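Local coordinates for protein VirX1 (Cyanophage Syn10, PDB 6QGM) that iodinates diverse substrates as a viral halogenase of the tryptophan halogenase family, probably flavin-dependent, at residues V45-L57 / E355-E367. Residues are numbered along the deposited sequence; the frame is centred on the assembly and turned at random.
Sequences VGESTLGHFNKFL and ESTGLLTTHENIE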
loop_
_atom_site.group_PDB
_atom_site.type_symbol
_atom_site.label_atom_id
_atom_site.label_comp_id
_atom_site.label_asym_id
_atom_site.label_seq_id
_atom_site.Cartn_x
_atom_site.Cartn_y
_atom_site.Cartn_z
ATOM N N VAL B 45 -33.896 22.905 12.651
ATOM C CA VAL B 45 -32.536 23.381 13.076
ATOM C C VAL B 45 -31.567 23.351 11.870
ATOM O O VAL B 45 -31.637 22.410 11.025
ATOM C CB VAL B 45 -32.001 22.625 14.314
ATOM C CG1 VAL B 45 -33.019 21.655 14.915
ATOM C CG2 VAL B 45 -30.662 21.929 14.118
ATOM N N GLY B 46 -30.767 24.407 11.758
ATOM C CA GLY B 46 -29.933 24.648 10.573
ATOM C C GLY B 46 -28.766 23.684 10.523
ATOM O O GLY B 46 -28.220 23.386 11.568
ATOM N N GLU B 47 -28.370 23.253 9.325
ATOM C CA GLU B 47 -27.169 22.410 9.087
ATOM C C GLU B 47 -26.549 22.753 7.727
ATOM O O GLU B 47 -27.319 22.973 6.777
ATOM C CB GLU B 47 -27.602 20.954 9.084
ATOM C CG GLU B 47 -26.525 19.991 9.510
ATOM C CD GLU B 47 -27.016 18.560 9.492
ATOM O OE1 GLU B 47 -28.248 18.373 9.347
ATOM O OE2 GLU B 47 -26.174 17.637 9.618
ATOM N N SER B 48 -25.223 22.729 7.626
ATOM C CA SER B 48 -24.467 22.956 6.365
ATOM C C SER B 48 -24.120 21.601 5.739
ATOM O O SER B 48 -24.046 20.595 6.473
ATOM C CB SER B 48 -23.245 23.850 6.565
ATOM O OG SER B 48 -22.257 23.229 7.340
ATOM N N THR B 49 -23.967 21.585 4.418
ATOM C CA THR B 49 -23.753 20.381 3.583
ATOM C C THR B 49 -22.353 20.455 2.975
ATOM O O THR B 49 -21.692 21.495 3.108
ATOM C CB THR B 49 -24.848 20.288 2.513
ATOM O OG1 THR B 49 -24.675 21.382 1.603
ATOM C CG2 THR B 49 -26.259 20.311 3.079
ATOM N N LEU B 50 -21.930 19.370 2.335
ATOM C CA LEU B 50 -20.681 19.281 1.535
ATOM C C LEU B 50 -21.037 19.388 0.052
ATOM O O LEU B 50 -22.262 19.464 -0.274
ATOM C CB LEU B 50 -20.057 17.908 1.809
ATOM C CG LEU B 50 -19.594 17.666 3.236
ATOM C CD1 LEU B 50 -19.525 16.173 3.532
ATOM C CD2 LEU B 50 -18.266 18.363 3.459
ATOM N N GLY B 51 -20.002 19.374 -0.806
ATOM C CA GLY B 51 -20.135 19.110 -2.252
ATOM C C GLY B 51 -20.928 17.845 -2.522
ATOM O O GLY B 51 -21.810 17.895 -3.384
ATOM N N HIS B 52 -20.640 16.773 -1.788
ATOM C CA HIS B 52 -21.287 15.431 -1.865
ATOM C C HIS B 52 -22.808 15.587 -2.053
ATOM O O HIS B 52 -23.406 14.816 -2.823
ATOM C CB HIS B 52 -20.994 14.614 -0.575
ATOM C CG HIS B 52 -19.825 13.664 -0.583
ATOM N ND1 HIS B 52 -18.496 14.092 -0.498
ATOM C CD2 HIS B 52 -19.786 12.308 -0.602
ATOM C CE1 HIS B 52 -17.696 13.040 -0.521
ATOM N NE2 HIS B 52 -18.465 11.930 -0.590
ATOM N N PHE B 53 -23.406 16.551 -1.346
ATOM C CA PHE B 53 -24.868 16.844 -1.319
ATOM C C PHE B 53 -25.391 17.146 -2.722
ATOM O O PHE B 53 -26.566 16.828 -3.001
ATOM C CB PHE B 53 -25.140 18.023 -0.392
ATOM C CG PHE B 53 -26.587 18.244 -0.023
ATOM C CD1 PHE B 53 -27.301 17.295 0.686
ATOM C CD2 PHE B 53 -27.229 19.425 -0.347
ATOM C CE1 PHE B 53 -28.620 17.514 1.048
ATOM C CE2 PHE B 53 -28.551 19.637 -0.001
ATOM C CZ PHE B 53 -29.244 18.684 0.702
ATOM N N ASN B 54 -24.555 17.755 -3.572
ATOM C CA ASN B 54 -24.919 18.111 -4.967
ATOM C C ASN B 54 -25.257 16.820 -5.737
ATOM O O ASN B 54 -26.251 16.840 -6.513
ATOM C CB ASN B 54 -23.846 18.972 -5.636
ATOM C CG ASN B 54 -23.747 20.379 -5.102
ATOM O OD1 ASN B 54 -24.583 21.226 -5.425
ATOM N ND2 ASN B 54 -22.718 20.647 -4.311
ATOM N N LYS B 55 -24.499 15.736 -5.526
ATOM C CA LYS B 55 -24.741 14.425 -6.186
ATOM C C LYS B 55 -26.142 13.926 -5.808
ATOM O O LYS B 55 -26.861 13.451 -6.710
ATOM C CB LYS B 55 -23.710 13.379 -5.742
ATOM C CG LYS B 55 -23.760 12.026 -6.428
ATOM C CD LYS B 55 -23.289 10.907 -5.530
ATOM C CE LYS B 55 -22.974 9.677 -6.343
ATOM N NZ LYS B 55 -21.989 8.812 -5.654
ATOM N N PHE B 56 -26.500 14.013 -4.523
ATOM C CA PHE B 56 -27.827 13.608 -3.999
ATOM C C PHE B 56 -28.893 14.432 -4.727
ATOM O O PHE B 56 -29.832 13.847 -5.312
ATOM C CB PHE B 56 -27.887 13.767 -2.474
ATOM C CG PHE B 56 -29.194 13.343 -1.860
ATOM C CD1 PHE B 56 -29.422 12.015 -1.539
ATOM C CD2 PHE B 56 -30.213 14.263 -1.639
ATOM C CE1 PHE B 56 -30.648 11.614 -1.032
ATOM C CE2 PHE B 56 -31.429 13.862 -1.107
ATOM C CZ PHE B 56 -31.643 12.538 -0.806
ATOM N N LEU B 57 -28.745 15.758 -4.721
ATOM C CA LEU B 57 -29.727 16.678 -5.357
ATOM C C LEU B 57 -29.878 16.329 -6.845
ATOM O O LEU B 57 -31.031 16.253 -7.324
ATOM C CB LEU B 57 -29.256 18.118 -5.151
ATOM C CG LEU B 57 -29.389 18.640 -3.722
ATOM C CD1 LEU B 57 -28.582 19.920 -3.553
ATOM C CD2 LEU B 57 -30.860 18.832 -3.360
ATOM N N GLU B 355 -16.296 19.844 9.761
ATOM C CA GLU B 355 -16.100 19.728 8.299
ATOM C C GLU B 355 -17.467 19.504 7.635
ATOM O O GLU B 355 -17.521 18.886 6.568
ATOM C CB GLU B 355 -15.059 18.643 8.017
ATOM C CG GLU B 355 -13.635 19.151 8.106
ATOM C CD GLU B 355 -13.260 20.236 7.098
ATOM O OE1 GLU B 355 -13.814 20.199 5.965
ATOM O OE2 GLU B 355 -12.426 21.125 7.442
ATOM N N SER B 356 -18.518 20.068 8.219
ATOM C CA SER B 356 -19.898 20.112 7.673
ATOM C C SER B 356 -20.279 18.716 7.215
ATOM O O SER B 356 -20.793 18.558 6.098
ATOM C CB SER B 356 -19.993 21.106 6.551
ATOM O OG SER B 356 -19.524 22.381 6.974
ATOM N N THR B 357 -20.020 17.749 8.077
ATOM C CA THR B 357 -20.044 16.295 7.781
ATOM C C THR B 357 -21.375 15.711 8.313
ATOM O O THR B 357 -21.666 14.547 7.996
ATOM C CB THR B 357 -18.690 15.714 8.232
ATOM O OG1 THR B 357 -18.605 14.325 7.944
ATOM C CG2 THR B 357 -18.357 15.975 9.685
ATOM N N GLY B 358 -22.184 16.531 8.999
ATOM C CA GLY B 358 -23.537 16.204 9.495
ATOM C C GLY B 358 -24.270 15.184 8.634
ATOM O O GLY B 358 -24.537 14.096 9.112
ATOM N N LEU B 359 -24.573 15.515 7.387
ATOM C CA LEU B 359 -25.416 14.687 6.477
ATOM C C LEU B 359 -24.600 13.576 5.806
ATOM O O LEU B 359 -25.230 12.796 5.047
ATOM C CB LEU B 359 -26.054 15.582 5.401
ATOM C CG LEU B 359 -27.276 16.396 5.832
ATOM C CD1 LEU B 359 -28.033 16.903 4.610
ATOM C CD2 LEU B 359 -28.212 15.587 6.718
ATOM N N LEU B 360 -23.288 13.466 6.051
ATOM C CA LEU B 360 -22.401 12.508 5.319
ATOM C C LEU B 360 -22.858 11.073 5.600
ATOM O O LEU B 360 -23.165 10.324 4.669
ATOM C CB LEU B 360 -20.948 12.686 5.766
ATOM C CG LEU B 360 -19.954 11.748 5.086
ATOM C CD1 LEU B 360 -19.729 12.175 3.637
ATOM C CD2 LEU B 360 -18.637 11.723 5.853
ATOM N N THR B 361 -22.849 10.725 6.880
ATOM C CA THR B 361 -23.371 9.457 7.444
ATOM C C THR B 361 -24.701 9.094 6.753
ATOM O O THR B 361 -25.016 7.889 6.698
ATOM C CB THR B 361 -23.418 9.585 8.976
ATOM O OG1 THR B 361 -23.905 8.356 9.508
ATOM C CG2 THR B 361 -24.275 10.737 9.464
ATOM N N THR B 362 -25.454 10.079 6.238
ATOM C CA THR B 362 -26.816 9.896 5.662
ATOM C C THR B 362 -26.752 9.632 4.147
ATOM O O THR B 362 -27.133 8.505 3.769
ATOM C CB THR B 362 -27.744 11.067 6.005
ATOM O OG1 THR B 362 -27.661 11.272 7.416
ATOM C CG2 THR B 362 -29.182 10.837 5.588
ATOM N N HIS B 363 -26.336 10.598 3.308
ATOM C CA HIS B 363 -26.469 10.479 1.821
ATOM C C HIS B 363 -25.510 9.407 1.292
ATOM O O HIS B 363 -25.881 8.758 0.303
ATOM C CB HIS B 363 -26.345 11.807 1.040
ATOM C CG HIS B 363 -25.214 12.695 1.439
ATOM N ND1 HIS B 363 -25.395 14.041 1.687
ATOM C CD2 HIS B 363 -23.910 12.444 1.678
ATOM C CE1 HIS B 363 -24.251 14.584 2.047
ATOM N NE2 HIS B 363 -23.324 13.623 2.049
ATOM N N GLU B 364 -24.351 9.201 1.927
ATOM C CA GLU B 364 -23.396 8.129 1.567
ATOM C C GLU B 364 -24.093 6.777 1.725
ATOM O O GLU B 364 -24.115 6.001 0.752
ATOM C CB GLU B 364 -22.123 8.236 2.411
ATOM C CG GLU B 364 -21.207 7.025 2.332
ATOM C CD GLU B 364 -20.413 6.859 1.049
ATOM O OE1 GLU B 364 -20.456 7.763 0.151
ATOM O OE2 GLU B 364 -19.740 5.827 0.950
ATOM N N ASN B 365 -24.658 6.501 2.894
ATOM C CA ASN B 365 -25.353 5.214 3.172
ATOM C C ASN B 365 -26.567 5.070 2.243
ATOM O O ASN B 365 -26.817 3.943 1.796
ATOM C CB ASN B 365 -25.701 5.053 4.650
ATOM C CG ASN B 365 -24.484 4.650 5.463
ATOM O OD1 ASN B 365 -23.364 4.697 4.956
ATOM N ND2 ASN B 365 -24.688 4.252 6.710
ATOM N N ILE B 366 -27.278 6.159 1.940
ATOM C CA ILE B 366 -28.467 6.122 1.043
ATOM C C ILE B 366 -27.999 5.707 -0.353
ATOM O O ILE B 366 -28.587 4.764 -0.908
ATOM C CB ILE B 366 -29.235 7.459 1.035
ATOM C CG1 ILE B 366 -29.919 7.725 2.381
ATOM C CG2 ILE B 366 -30.234 7.484 -0.115
ATOM C CD1 ILE B 366 -30.503 9.103 2.535
ATOM N N GLU B 367 -26.967 6.373 -0.884
ATOM C CA GLU B 367 -26.433 6.118 -2.253
ATOM C C GLU B 367 -25.869 4.695 -2.337
ATOM O O GLU B 367 -26.118 4.039 -3.362
ATOM C CB GLU B 367 -25.482 7.216 -2.707
ATOM C CG GLU B 367 -24.160 7.330 -2.002
ATOM C CD GLU B 367 -23.393 8.624 -2.300
ATOM O OE1 GLU B 367 -24.047 9.659 -2.646
ATOM O OE2 GLU B 367 -22.126 8.604 -2.171
#
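Phe56 meets His363 where helices 52-57 and 360-367 pass 10.2 Å apart, their short axes crossing at 46°, while strand 46-48 lies by the loop leading into the second helix (Ser48 CA to Ser356 CA, 5.5 Å). The His363 ring lies between the helices: NE2 comes to 3.6 Å from His52 CB, and ND1 sits in the plane of the Phe53 ring, at its edge, 3.9 Å from CD1. Leu359 O, one turn earlier, lies over the centre of one imidazole face. Leu359 CD1 meets Phe53 CE1 at 3.7 Å, and Thr49 CG2 covers the centre of one Phe53 face. At the loop, Ser48 OG and Ser356 OG are hydrogen-bonded at 2.9 Å, and Lys76 NZ also hydrogen-bonds Ser356 OG. An extended Lys55 chain, CG anti to the backbone N (chi1 -175°), crosses Glu367 at about a right angle, CD 3.2 Å from OE1 and NZ 3.5 Å from OE2, a weak salt bridge. Ile366 and Phe56 both continue onto Met18 of helix 14-26; Ile366 lies near, without touching, a probable Rossmann-type glycine-rich turn. The chemistry is thus mainly apolar and aromatic, with a buried serine pair at one end and a loose ion pair at the other, joining strand 46-48 and helix 52-59 to helix 360-373.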